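Local coordinates for protein plasmid stabilization system (Mesorhizobium opportunistum, PDB 5CEG) that probably acts as the ParE/RelE-family toxin of a type II toxin-antitoxin system, countered by binding of its cognate antitoxin, at residues B[79-91]-B[100-113]. Numbering follows the deposited sequence. Where two conformers were deposited one is given.
Sequences VEAPFVLLYETVP and WVEIVRVVDGRRDL. With NA (sodium ion), chain J.
L86 and the V104–R105 pair mark the classic beta bulge in the antiparallel hairpin formed by strands 83-90 and 100-108. L86 O accepts from V104 N at 2.7 Å and, more weakly, from R105 N, so one carbonyl grips two successive amides and the register slips by one residue. On both sides the backbone ladder runs regularly, from V84–V107 to V90–W100. Past the V84–V107 end, G109 N donates to P82 O, while D108, the N-cap residue of helix 109-112, takes R110 N from above its carboxylate plane. G109 O and L113 O bind the sodium ion at 2.5 and 2.4 Å, with two waters and the L116 and F117 carbonyls.

Mainly apolar side chains of F83, L85, Y87, V101, I103 and V106 share one face, against which helices 23-37 and 41-60 pack. L85 and V106 run side by side, CD2 meeting CG2 at 3.6 Å. At the turn end, W100 in one of its two conformers (chi1 67°) folds its indole over V90, a CH-pi contact. P82 is sandwiched, its CG over the F83 ring and 3.7 Å above the guanidinium plane of R110, whose NH1 salt-bridges an acidic side chain of another protein's chain.

On the opposite face, E88 OE2 and E102 OE1 approach to 3.8 Å. A water donates to both and, in that W100 conformer, accepts from NE1. E88 OE1 bonds S74 OG. R105 pairs with D28 and an acidic side chain of another protein, whose basic side chains probably offset the glutamates' repulsion. These salt bridges place this face at an interface, consistent with antitoxin recognition.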
loop_
_atom_site.group_PDB
_atom_site.type_symbol
_atom_site.label_atom_id
_atom_site.label_comp_id
_atom_site.label_asym_id
_atom_site.label_seq_id
_atom_site.Cartn_x
_atom_site.Cartn_y
_atom_site.Cartn_z
ATOM N N VAL B 79 16.003 -3.411 17.113
ATOM C CA VAL B 79 14.598 -3.792 17.033
ATOM C C VAL B 79 14.216 -4.771 18.147
ATOM O O VAL B 79 14.965 -5.698 18.470
ATOM C CB VAL B 79 14.269 -4.407 15.639
ATOM C CG1 VAL B 79 12.823 -4.912 15.579
ATOM C CG2 VAL B 79 14.502 -3.386 14.544
ATOM N N GLU B 80 13.060 -4.516 18.755
ATOM C CA GLU B 80 12.408 -5.434 19.679
ATOM C C GLU B 80 10.931 -5.398 19.323
ATOM O O GLU B 80 10.160 -4.619 19.890
ATOM C CB GLU B 80 12.655 -5.032 21.141
ATOM C CG GLU B 80 11.968 -5.930 22.170
ATOM C CD GLU B 80 12.381 -7.378 22.040
ATOM O OE1 GLU B 80 13.598 -7.637 21.886
ATOM O OE2 GLU B 80 11.493 -8.253 22.087
ATOM N N ALA B 81 10.547 -6.222 18.349
ATOM C CA ALA B 81 9.241 -6.101 17.708
ATOM C C ALA B 81 8.092 -6.053 18.710
ATOM O O ALA B 81 8.064 -6.844 19.662
ATOM C CB ALA B 81 9.035 -7.258 16.734
ATOM N N PRO B 82 7.138 -5.136 18.504
ATOM C CA PRO B 82 6.957 -4.173 17.401
ATOM C C PRO B 82 7.654 -2.821 17.595
ATOM O O PRO B 82 7.321 -1.842 16.904
ATOM C CB PRO B 82 5.439 -3.975 17.388
ATOM C CG PRO B 82 5.084 -4.072 18.850
ATOM C CD PRO B 82 5.971 -5.147 19.407
ATOM N N PHE B 83 8.598 -2.764 18.531
ATOM C CA PHE B 83 9.262 -1.512 18.883
ATOM C C PHE B 83 10.626 -1.379 18.233
ATOM O O PHE B 83 11.291 -2.362 17.907
ATOM C CB PHE B 83 9.410 -1.387 20.408
ATOM C CG PHE B 83 8.143 -1.667 21.148
ATOM C CD1 PHE B 83 7.107 -0.747 21.133
ATOM C CD2 PHE B 83 7.974 -2.866 21.822
ATOM C CE1 PHE B 83 5.927 -1.012 21.798
ATOM C CE2 PHE B 83 6.802 -3.138 22.487
ATOM C CZ PHE B 83 5.773 -2.223 22.471
ATOM N N VAL B 84 11.033 -0.131 18.052
ATOM C CA VAL B 84 12.360 0.195 17.582
ATOM C C VAL B 84 13.023 1.035 18.666
ATOM O O VAL B 84 12.484 2.073 19.058
ATOM C CB VAL B 84 12.282 0.972 16.253
ATOM C CG1 VAL B 84 13.613 1.533 15.887
ATOM C CG2 VAL B 84 11.716 0.072 15.134
ATOM N N LEU B 85 14.156 0.571 19.183
ATOM C CA LEU B 85 14.910 1.371 20.139
ATOM C C LEU B 85 15.876 2.250 19.365
ATOM O O LEU B 85 16.680 1.743 18.595
ATOM C CB LEU B 85 15.689 0.493 21.124
ATOM C CG LEU B 85 14.978 -0.459 22.089
ATOM C CD1 LEU B 85 16.014 -1.238 22.884
ATOM C CD2 LEU B 85 14.069 0.277 23.039
ATOM N N LEU B 86 15.812 3.562 19.581
ATOM C CA LEU B 86 16.789 4.472 18.989
ATOM C C LEU B 86 17.776 4.877 20.070
ATOM O O LEU B 86 17.362 5.327 21.131
ATOM C CB LEU B 86 16.122 5.729 18.411
ATOM C CG LEU B 86 15.039 5.522 17.354
ATOM C CD1 LEU B 86 14.467 6.878 16.942
ATOM C CD2 LEU B 86 15.635 4.783 16.164
ATOM N N TYR B 87 19.066 4.711 19.817
ATOM C CA TYR B 87 20.054 5.010 20.857
ATOM C C TYR B 87 21.368 5.470 20.250
ATOM O O TYR B 87 21.577 5.382 19.039
ATOM C CB TYR B 87 20.287 3.775 21.742
ATOM C CG TYR B 87 21.224 2.721 21.165
ATOM C CD1 TYR B 87 20.746 1.690 20.352
ATOM C CD2 TYR B 87 22.578 2.743 21.465
ATOM C CE1 TYR B 87 21.608 0.720 19.850
ATOM C CE2 TYR B 87 23.445 1.792 20.966
ATOM C CZ TYR B 87 22.961 0.786 20.153
ATOM O OH TYR B 87 23.847 -0.170 19.665
ATOM N N GLU B 88 22.273 5.941 21.104
ATOM C CA GLU B 88 23.642 6.201 20.677
ATOM C C GLU B 88 24.614 5.720 21.741
ATOM O O GLU B 88 24.232 5.556 22.899
ATOM C CB GLU B 88 23.870 7.692 20.411
ATOM C CG GLU B 88 23.553 8.563 21.631
ATOM C CD GLU B 88 23.878 10.033 21.446
ATOM O OE1 GLU B 88 24.201 10.464 20.317
ATOM O OE2 GLU B 88 23.792 10.766 22.454
ATOM N N THR B 89 25.859 5.499 21.340
ATOM C CA THR B 89 26.933 5.309 22.315
ATOM C C THR B 89 27.698 6.614 22.465
ATOM O O THR B 89 27.752 7.429 21.537
ATOM C CB THR B 89 27.933 4.200 21.917
ATOM O OG1 THR B 89 28.724 4.621 20.804
ATOM C CG2 THR B 89 27.218 2.884 21.587
ATOM N N VAL B 90 28.276 6.820 23.642
ATOM C CA VAL B 90 29.223 7.914 23.818
ATOM C C VAL B 90 30.491 7.344 24.451
ATOM O O VAL B 90 30.414 6.731 25.510
ATOM C CB VAL B 90 28.675 9.032 24.693
ATOM C CG1 VAL B 90 29.730 10.130 24.826
ATOM C CG2 VAL B 90 27.390 9.604 24.091
ATOM N N PRO B 91 31.647 7.523 23.794
ATOM C CA PRO B 91 31.864 8.180 22.496
ATOM C C PRO B 91 31.157 7.456 21.352
ATOM O O PRO B 91 30.851 6.267 21.475
ATOM C CB PRO B 91 33.382 8.111 22.299
ATOM C CG PRO B 91 33.949 7.755 23.652
ATOM C CD PRO B 91 32.895 6.966 24.347
ATOM N N TRP B 100 28.911 5.449 27.978
ATOM C CA TRP B 100 27.528 5.036 28.171
ATOM C C TRP B 100 26.766 4.855 26.887
ATOM O O TRP B 100 27.218 5.146 25.790
ATOM C CB TRP B 100 26.740 6.011 29.045
ATOM C CG TRP B 100 26.553 7.317 28.402
ATOM C CD1 TRP B 100 25.472 7.760 27.699
ATOM C CD2 TRP B 100 27.503 8.363 28.390
ATOM N NE1 TRP B 100 25.697 9.044 27.253
ATOM C CE2 TRP B 100 26.942 9.432 27.673
ATOM C CE3 TRP B 100 28.779 8.505 28.925
ATOM C CZ2 TRP B 100 27.619 10.617 27.485
ATOM C CZ3 TRP B 100 29.447 9.668 28.735
ATOM C CH2 TRP B 100 28.877 10.706 28.015
ATOM N N VAL B 101 25.633 4.195 27.075
ATOM C CA VAL B 101 24.634 4.036 26.026
ATOM C C VAL B 101 23.463 4.893 26.460
ATOM O O VAL B 101 23.008 4.766 27.593
ATOM C CB VAL B 101 24.207 2.571 25.862
ATOM C CG1 VAL B 101 22.873 2.474 25.104
ATOM C CG2 VAL B 101 25.305 1.796 25.144
ATOM N N GLU B 102 22.987 5.787 25.589
ATOM C CA GLU B 102 21.745 6.503 25.872
ATOM C C GLU B 102 20.633 6.034 24.940
ATOM O O GLU B 102 20.755 6.180 23.727
ATOM C CB GLU B 102 21.894 8.028 25.717
ATOM C CG GLU B 102 20.529 8.736 25.953
ATOM C CD GLU B 102 20.518 10.240 25.722
ATOM O OE1 GLU B 102 21.588 10.843 25.509
ATOM O OE2 GLU B 102 19.407 10.819 25.785
ATOM N N ILE B 103 19.573 5.465 25.504
ATOM C CA ILE B 103 18.392 5.151 24.703
ATOM C C ILE B 103 17.566 6.433 24.591
ATOM O O ILE B 103 17.078 6.979 25.581
ATOM C CB ILE B 103 17.588 3.985 25.304
ATOM C CG1 ILE B 103 18.477 2.737 25.333
ATOM C CG2 ILE B 103 16.320 3.738 24.489
ATOM C CD1 ILE B 103 17.810 1.484 25.869
ATOM N N VAL B 104 17.454 6.925 23.359
ATOM C CA VAL B 104 16.846 8.233 23.124
ATOM C C VAL B 104 15.318 8.175 22.959
ATOM O O VAL B 104 14.602 9.032 23.480
ATOM C CB VAL B 104 17.510 8.886 21.899
ATOM C CG1 VAL B 104 16.872 10.245 21.585
ATOM C CG2 VAL B 104 19.010 9.062 22.162
ATOM N N ARG B 105 14.811 7.157 22.249
ATOM C CA ARG B 105 13.356 6.916 22.124
ATOM C C ARG B 105 13.070 5.425 22.065
ATOM O O ARG B 105 13.927 4.644 21.635
ATOM C CB ARG B 105 12.744 7.534 20.855
ATOM C CG ARG B 105 12.864 9.036 20.727
ATOM C CD ARG B 105 12.103 9.775 21.818
ATOM N NE ARG B 105 10.655 9.536 21.881
ATOM C CZ ARG B 105 9.731 10.391 21.447
ATOM N NH1 ARG B 105 10.092 11.525 20.854
ATOM N NH2 ARG B 105 8.443 10.115 21.623
ATOM N N VAL B 106 11.858 5.063 22.457
ATOM C CA VAL B 106 11.293 3.745 22.160
ATOM C C VAL B 106 10.074 3.966 21.253
ATOM O O VAL B 106 9.064 4.530 21.682
ATOM C CB VAL B 106 10.878 2.990 23.435
ATOM C CG1 VAL B 106 10.402 1.580 23.072
ATOM C CG2 VAL B 106 12.051 2.922 24.429
ATOM N N VAL B 107 10.186 3.553 19.990
ATOM C CA VAL B 107 9.161 3.879 18.996
ATOM C C VAL B 107 8.326 2.654 18.639
ATOM O O VAL B 107 8.881 1.612 18.355
ATOM C CB VAL B 107 9.799 4.433 17.725
ATOM C CG1 VAL B 107 8.719 4.830 16.713
ATOM C CG2 VAL B 107 10.692 5.642 18.053
ATOM N N ASP B 108 7.001 2.781 18.672
ATOM C CA ASP B 108 6.125 1.689 18.249
ATOM C C ASP B 108 5.893 1.801 16.750
ATOM O O ASP B 108 5.230 2.730 16.304
ATOM C CB ASP B 108 4.791 1.746 19.005
ATOM C CG ASP B 108 3.860 0.580 18.670
ATOM O OD1 ASP B 108 4.102 -0.162 17.698
ATOM O OD2 ASP B 108 2.875 0.397 19.415
ATOM N N GLY B 109 6.428 0.854 15.984
ATOM C CA GLY B 109 6.302 0.918 14.540
ATOM C C GLY B 109 4.863 0.849 14.050
ATOM O O GLY B 109 4.540 1.353 12.971
ATOM N N ARG B 110 3.994 0.208 14.824
ATOM C CA ARG B 110 2.583 0.128 14.444
ATOM C C ARG B 110 1.914 1.497 14.518
ATOM O O ARG B 110 0.927 1.758 13.824
ATOM C CB ARG B 110 1.828 -0.859 15.340
ATOM C CG ARG B 110 2.305 -2.302 15.215
ATOM C CD ARG B 110 1.697 -3.096 16.369
ATOM N NE ARG B 110 2.034 -4.515 16.336
ATOM C CZ ARG B 110 1.878 -5.328 17.377
ATOM N NH1 ARG B 110 1.413 -4.849 18.523
ATOM N NH2 ARG B 110 2.192 -6.611 17.275
ATOM N N ARG B 111 2.455 2.369 15.369
ATOM C CA ARG B 111 1.859 3.676 15.618
ATOM C C ARG B 111 2.495 4.781 14.792
ATOM O O ARG B 111 1.847 5.791 14.505
ATOM C CB ARG B 111 1.982 4.023 17.107
ATOM C CG ARG B 111 1.405 5.371 17.500
ATOM C CD ARG B 111 1.742 5.695 18.940
ATOM N NE ARG B 111 0.994 6.845 19.444
ATOM C CZ ARG B 111 0.782 7.066 20.737
ATOM N NH1 ARG B 111 1.257 6.208 21.632
ATOM N NH2 ARG B 111 0.094 8.131 21.136
ATOM N N ASP B 112 3.755 4.600 14.403
ATOM C CA ASP B 112 4.513 5.717 13.854
ATOM C C ASP B 112 5.259 5.497 12.542
ATOM O O ASP B 112 5.871 6.435 12.040
ATOM C CB ASP B 112 5.525 6.208 14.899
ATOM C CG ASP B 112 4.909 7.171 15.884
ATOM O OD1 ASP B 112 4.452 8.253 15.445
ATOM O OD2 ASP B 112 4.868 6.843 17.093
ATOM N N LEU B 113 5.235 4.291 11.985
ATOM C CA LEU B 113 5.993 4.039 10.761
ATOM C C LEU B 113 5.132 3.483 9.630
ATOM O O LEU B 113 4.305 2.592 9.831
ATOM C CB LEU B 113 7.153 3.073 11.034
ATOM C CG LEU B 113 8.213 3.592 12.023
ATOM C CD1 LEU B 113 9.218 2.497 12.354
ATOM C CD2 LEU B 113 8.943 4.804 11.442
HETATM NA NA NA J . 3.612 0.556 10.767
HETATM O O HOH W 1 24.218 10.578 25.268
HETATM O O HOH W 2 1.274 0.992 11.155
HETATM O O HOH W 3 2.687 0.284 8.467
#